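Local coordinates for arginyl-trna synthetase (Thermus thermophilus, PDB 1IQ0), which probably joins L-arginine to its cognate tRNA(Arg) at the expense of ATP, as a monomeric class I aminoacyl-tRNA synthetase, at residues A13-V25 against Y36-R48. Residues are numbered along the deposited sequence; the frame is centred on the assembly and turned at random.
Sequences ALKEMGVPVRLKV and YGVPLFALAKELR
Leu-23 and Val-38 meet at about a right angle, and their crossing illustrates how an extended chain can be held against a strand by side chains. The branch of Val-38 trans to the amide nitrogen, CG2, is the one that reaches Leu-23: it presses on Leu-23 CB at 3.4 Å, tighter than usual for two carbons, and also touches CD1 of the same leucine. That CD1 methyl reaches on to Pro-39 O, 3.6 Å away.

Further along, Leu-43 on the weakly bonded helical turn of about 42-46 and Val-21 run past each other in opposite directions. Val-21 CG1 sits over the fork of the leucine, 3.6 Å from Leu-43 CD2 and 3.7 Å from Leu-43 CD1. Val-19 meets Leu-47 obliquely, but again with one methyl, CG1, facing both methyls of a leucine.

At the other end Val-25 CG2 approaches Tyr-36 CB at 3.5 Å, while Val-25 CA makes a CA-H...O contact of 3.4 Å with Gly-37 O. The Tyr-36 hydroxyl is hydrogen-bonded to Asp-511, just ahead of helix 512-522, linking the N-terminal domain to the DALR anticodon-binding region; strand 36-39 pairs with strands 26-27 and 77-82.

Chemically, residues 13-25 and 36-48 meet through aliphatic groups and a few C-H-to-carbonyl contacts, with no hydrogen bond between them; cohesion probably rests on the fit of branched methyls and partial burial, joining the chain after helix 3-15 to strand 36-39 and the weakly helical turn beyond.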
loop_
_atom_site.group_PDB
_atom_site.type_symbol
_atom_site.label_atom_id
_atom_site.label_comp_id
_atom_site.label_asym_id
_atom_site.label_seq_id
_atom_site.Cartn_x
_atom_site.Cartn_y
_atom_site.Cartn_z
ATOM N N ALA A 13 -18.278 -20.360 -19.371
ATOM C CA ALA A 13 -18.579 -21.768 -19.606
ATOM C C ALA A 13 -19.329 -22.395 -18.435
ATOM O O ALA A 13 -20.120 -23.320 -18.623
ATOM C CB ALA A 13 -17.291 -22.536 -19.870
ATOM N N LEU A 14 -19.072 -21.894 -17.230
ATOM C CA LEU A 14 -19.725 -22.405 -16.028
ATOM C C LEU A 14 -21.184 -21.961 -15.959
ATOM O O LEU A 14 -22.024 -22.653 -15.382
ATOM C CB LEU A 14 -18.976 -21.935 -14.776
ATOM C CG LEU A 14 -17.626 -22.608 -14.492
ATOM C CD1 LEU A 14 -16.869 -21.841 -13.418
ATOM C CD2 LEU A 14 -17.860 -24.044 -14.058
ATOM N N LYS A 15 -21.480 -20.807 -16.548
ATOM C CA LYS A 15 -22.842 -20.287 -16.563
ATOM C C LYS A 15 -23.700 -21.103 -17.524
ATOM O O LYS A 15 -24.875 -21.351 -17.258
ATOM C CB LYS A 15 -22.839 -18.811 -16.974
ATOM C CG LYS A 15 -22.389 -17.871 -15.863
ATOM C CD LYS A 15 -21.695 -16.616 -16.392
ATOM C CE LYS A 15 -22.588 -15.790 -17.301
ATOM N NZ LYS A 15 -21.894 -14.556 -17.775
ATOM N N GLU A 16 -23.102 -21.530 -18.635
ATOM C CA GLU A 16 -23.813 -22.323 -19.634
ATOM C C GLU A 16 -24.082 -23.750 -19.166
ATOM O O GLU A 16 -24.637 -24.559 -19.911
ATOM C CB GLU A 16 -23.031 -22.360 -20.950
ATOM C CG GLU A 16 -23.045 -21.052 -21.723
ATOM C CD GLU A 16 -22.367 -21.170 -23.074
ATOM O OE1 GLU A 16 -22.784 -22.030 -23.878
ATOM O OE2 GLU A 16 -21.418 -20.402 -23.335
ATOM N N MET A 17 -23.682 -24.060 -17.937
ATOM C CA MET A 17 -23.899 -25.388 -17.373
ATOM C C MET A 17 -24.852 -25.287 -16.191
ATOM O O MET A 17 -25.470 -26.273 -15.789
ATOM C CB MET A 17 -22.578 -26.003 -16.904
ATOM C CG MET A 17 -21.544 -26.201 -17.995
ATOM S SD MET A 17 -20.118 -27.124 -17.388
ATOM C CE MET A 17 -19.369 -25.909 -16.329
ATOM N N GLY A 18 -24.961 -24.084 -15.640
ATOM C CA GLY A 18 -25.836 -23.863 -14.507
ATOM C C GLY A 18 -25.198 -22.976 -13.455
ATOM O O GLY A 18 -25.604 -21.826 -13.276
ATOM N N VAL A 19 -24.191 -23.512 -12.769
ATOM C CA VAL A 19 -23.484 -22.797 -11.708
ATOM C C VAL A 19 -22.859 -21.467 -12.134
ATOM O O VAL A 19 -21.909 -21.431 -12.916
ATOM C CB VAL A 19 -22.377 -23.682 -11.093
ATOM C CG1 VAL A 19 -23.003 -24.870 -10.381
ATOM C CG2 VAL A 19 -21.427 -24.163 -12.179
ATOM N N PRO A 20 -23.399 -20.350 -11.621
ATOM C CA PRO A 20 -22.902 -19.008 -11.936
ATOM C C PRO A 20 -21.781 -18.563 -10.996
ATOM O O PRO A 20 -21.828 -17.467 -10.439
ATOM C CB PRO A 20 -24.147 -18.128 -11.777
ATOM C CG PRO A 20 -25.307 -19.104 -11.843
ATOM C CD PRO A 20 -24.763 -20.268 -11.078
ATOM N N VAL A 21 -20.774 -19.411 -10.816
ATOM C CA VAL A 21 -19.662 -19.078 -9.934
ATOM C C VAL A 21 -18.377 -18.858 -10.725
ATOM O O VAL A 21 -18.193 -19.436 -11.795
ATOM C CB VAL A 21 -19.426 -20.194 -8.896
ATOM C CG1 VAL A 21 -19.090 -21.495 -9.603
ATOM C CG2 VAL A 21 -18.312 -19.795 -7.939
ATOM N N ARG A 22 -17.495 -18.017 -10.195
ATOM C CA ARG A 22 -16.224 -17.725 -10.851
ATOM C C ARG A 22 -15.069 -18.427 -10.139
ATOM O O ARG A 22 -14.925 -18.328 -8.920
ATOM C CB ARG A 22 -15.978 -16.213 -10.877
ATOM C CG ARG A 22 -14.599 -15.812 -11.384
ATOM C CD ARG A 22 -14.450 -14.300 -11.438
ATOM N NE ARG A 22 -15.286 -13.697 -12.474
ATOM C CZ ARG A 22 -15.091 -13.858 -13.780
ATOM N NH1 ARG A 22 -14.085 -14.605 -14.216
ATOM N NH2 ARG A 22 -15.902 -13.272 -14.653
ATOM N N LEU A 23 -14.252 -19.138 -10.911
ATOM C CA LEU A 23 -13.111 -19.858 -10.361
ATOM C C LEU A 23 -11.784 -19.182 -10.698
ATOM O O LEU A 23 -11.629 -18.597 -11.772
ATOM C CB LEU A 23 -13.093 -21.296 -10.887
ATOM C CG LEU A 23 -14.208 -22.233 -10.426
ATOM C CD1 LEU A 23 -13.980 -23.612 -11.024
ATOM C CD2 LEU A 23 -14.223 -22.314 -8.910
ATOM N N LYS A 24 -10.828 -19.269 -9.778
ATOM C CA LYS A 24 -9.517 -18.672 -9.996
ATOM C C LYS A 24 -8.535 -19.704 -10.541
ATOM O O LYS A 24 -8.487 -20.841 -10.079
ATOM C CB LYS A 24 -8.962 -18.090 -8.694
ATOM C CG LYS A 24 -9.803 -16.980 -8.068
ATOM C CD LYS A 24 -10.085 -15.829 -9.035
ATOM C CE LYS A 24 -8.819 -15.308 -9.701
ATOM N NZ LYS A 24 -7.742 -15.016 -8.726
ATOM N N VAL A 25 -7.761 -19.295 -11.537
ATOM C CA VAL A 25 -6.762 -20.167 -12.131
ATOM C C VAL A 25 -5.456 -19.872 -11.387
ATOM O O VAL A 25 -5.262 -18.766 -10.879
ATOM C CB VAL A 25 -6.586 -19.866 -13.645
ATOM C CG1 VAL A 25 -5.816 -18.574 -13.837
ATOM C CG2 VAL A 25 -5.879 -21.016 -14.330
ATOM N N TYR A 36 -1.280 -23.933 -16.187
ATOM C CA TYR A 36 -2.303 -23.372 -15.315
ATOM C C TYR A 36 -3.400 -24.382 -15.019
ATOM O O TYR A 36 -3.701 -25.252 -15.833
ATOM C CB TYR A 36 -2.930 -22.132 -15.957
ATOM C CG TYR A 36 -1.982 -20.966 -16.095
ATOM C CD1 TYR A 36 -1.537 -20.546 -17.346
ATOM C CD2 TYR A 36 -1.521 -20.290 -14.971
ATOM C CE1 TYR A 36 -0.648 -19.475 -17.471
ATOM C CE2 TYR A 36 -0.638 -19.224 -15.085
ATOM C CZ TYR A 36 -0.205 -18.822 -16.337
ATOM O OH TYR A 36 0.669 -17.767 -16.443
ATOM N N GLY A 37 -4.002 -24.255 -13.846
ATOM C CA GLY A 37 -5.062 -25.164 -13.469
ATOM C C GLY A 37 -6.109 -24.499 -12.603
ATOM O O GLY A 37 -5.868 -23.469 -11.969
ATOM N N VAL A 38 -7.292 -25.094 -12.584
ATOM C CA VAL A 38 -8.382 -24.576 -11.787
ATOM C C VAL A 38 -8.906 -25.719 -10.924
ATOM O O VAL A 38 -9.088 -26.841 -11.404
ATOM C CB VAL A 38 -9.508 -24.029 -12.685
ATOM C CG1 VAL A 38 -10.091 -25.149 -13.540
ATOM C CG2 VAL A 38 -10.577 -23.381 -11.830
ATOM N N PRO A 39 -9.126 -25.457 -9.627
ATOM C CA PRO A 39 -9.629 -26.486 -8.715
ATOM C C PRO A 39 -11.154 -26.589 -8.787
ATOM O O PRO A 39 -11.838 -25.574 -8.913
ATOM C CB PRO A 39 -9.157 -25.983 -7.358
ATOM C CG PRO A 39 -9.363 -24.497 -7.499
ATOM C CD PRO A 39 -8.829 -24.208 -8.901
ATOM N N LEU A 40 -11.682 -27.804 -8.724
ATOM C CA LEU A 40 -13.129 -27.994 -8.756
ATOM C C LEU A 40 -13.581 -28.755 -7.518
ATOM O O LEU A 40 -14.407 -29.665 -7.596
ATOM C CB LEU A 40 -13.562 -28.747 -10.019
ATOM C CG LEU A 40 -13.362 -27.977 -11.323
ATOM C CD1 LEU A 40 -11.917 -28.124 -11.781
ATOM C CD2 LEU A 40 -14.292 -28.514 -12.388
ATOM N N PHE A 41 -13.028 -28.370 -6.373
ATOM C CA PHE A 41 -13.357 -29.001 -5.102
ATOM C C PHE A 41 -14.436 -28.208 -4.375
ATOM O O PHE A 41 -15.302 -28.783 -3.716
ATOM C CB PHE A 41 -12.100 -29.103 -4.240
ATOM C CG PHE A 41 -10.988 -29.868 -4.895
ATOM C CD1 PHE A 41 -11.098 -31.240 -5.101
ATOM C CD2 PHE A 41 -9.844 -29.214 -5.337
ATOM C CE1 PHE A 41 -10.082 -31.952 -5.741
ATOM C CE2 PHE A 41 -8.826 -29.915 -5.977
ATOM C CZ PHE A 41 -8.945 -31.287 -6.179
ATOM N N ALA A 42 -14.380 -26.886 -4.498
ATOM C CA ALA A 42 -15.366 -26.020 -3.864
ATOM C C ALA A 42 -16.742 -26.325 -4.453
ATOM O O ALA A 42 -17.761 -26.224 -3.770
ATOM C CB ALA A 42 -15.004 -24.558 -4.091
ATOM N N LEU A 43 -16.760 -26.699 -5.729
ATOM C CA LEU A 43 -18.001 -27.039 -6.412
ATOM C C LEU A 43 -18.252 -28.534 -6.303
ATOM O O LEU A 43 -19.375 -28.999 -6.481
ATOM C CB LEU A 43 -17.929 -26.652 -7.889
ATOM C CG LEU A 43 -17.840 -25.166 -8.230
ATOM C CD1 LEU A 43 -17.913 -24.999 -9.743
ATOM C CD2 LEU A 43 -18.976 -24.409 -7.557
ATOM N N ALA A 44 -17.192 -29.282 -6.014
ATOM C CA ALA A 44 -17.283 -30.729 -5.882
ATOM C C ALA A 44 -18.275 -31.118 -4.794
ATOM O O ALA A 44 -19.002 -32.103 -4.928
ATOM C CB ALA A 44 -15.914 -31.308 -5.564
ATOM N N LYS A 45 -18.301 -30.342 -3.716
ATOM C CA LYS A 45 -19.204 -30.620 -2.611
ATOM C C LYS A 45 -20.454 -29.749 -2.681
ATOM O O LYS A 45 -21.503 -30.119 -2.153
ATOM C CB LYS A 45 -18.489 -30.403 -1.274
ATOM C CG LYS A 45 -19.273 -30.895 -0.065
ATOM C CD LYS A 45 -19.577 -32.385 -0.172
ATOM C CE LYS A 45 -20.413 -32.870 1.002
ATOM N NZ LYS A 45 -20.759 -34.312 0.875
ATOM N N GLU A 46 -20.345 -28.596 -3.334
ATOM C CA GLU A 46 -21.486 -27.694 -3.462
ATOM C C GLU A 46 -22.501 -28.248 -4.462
ATOM O O GLU A 46 -23.609 -27.725 -4.592
ATOM C CB GLU A 46 -21.031 -26.311 -3.927
ATOM C CG GLU A 46 -22.127 -25.260 -3.860
ATOM C CD GLU A 46 -21.988 -24.198 -4.932
ATOM O OE1 GLU A 46 -22.177 -24.526 -6.122
ATOM O OE2 GLU A 46 -21.686 -23.037 -4.585
ATOM N N LEU A 47 -22.113 -29.303 -5.172
ATOM C CA LEU A 47 -22.986 -29.932 -6.155
ATOM C C LEU A 47 -23.088 -31.429 -5.883
ATOM O O LEU A 47 -23.774 -32.155 -6.603
ATOM C CB LEU A 47 -22.450 -29.700 -7.572
ATOM C CG LEU A 47 -22.344 -28.247 -8.045
ATOM C CD1 LEU A 47 -21.733 -28.208 -9.435
ATOM C CD2 LEU A 47 -23.720 -27.602 -8.047
ATOM N N ARG A 48 -22.396 -31.879 -4.841
ATOM C CA ARG A 48 -22.406 -33.285 -4.456
ATOM C C ARG A 48 -22.074 -34.190 -5.639
ATOM O O ARG A 48 -22.841 -35.092 -5.978
ATOM C CB ARG A 48 -23.778 -33.648 -3.890
ATOM C CG ARG A 48 -24.168 -32.838 -2.666
ATOM C CD ARG A 48 -25.674 -32.714 -2.564
ATOM N NE ARG A 48 -26.223 -32.038 -3.736
ATOM C CZ ARG A 48 -27.515 -31.802 -3.929
ATOM N NH1 ARG A 48 -28.405 -32.187 -3.024
ATOM N NH2 ARG A 48 -27.920 -31.179 -5.028
#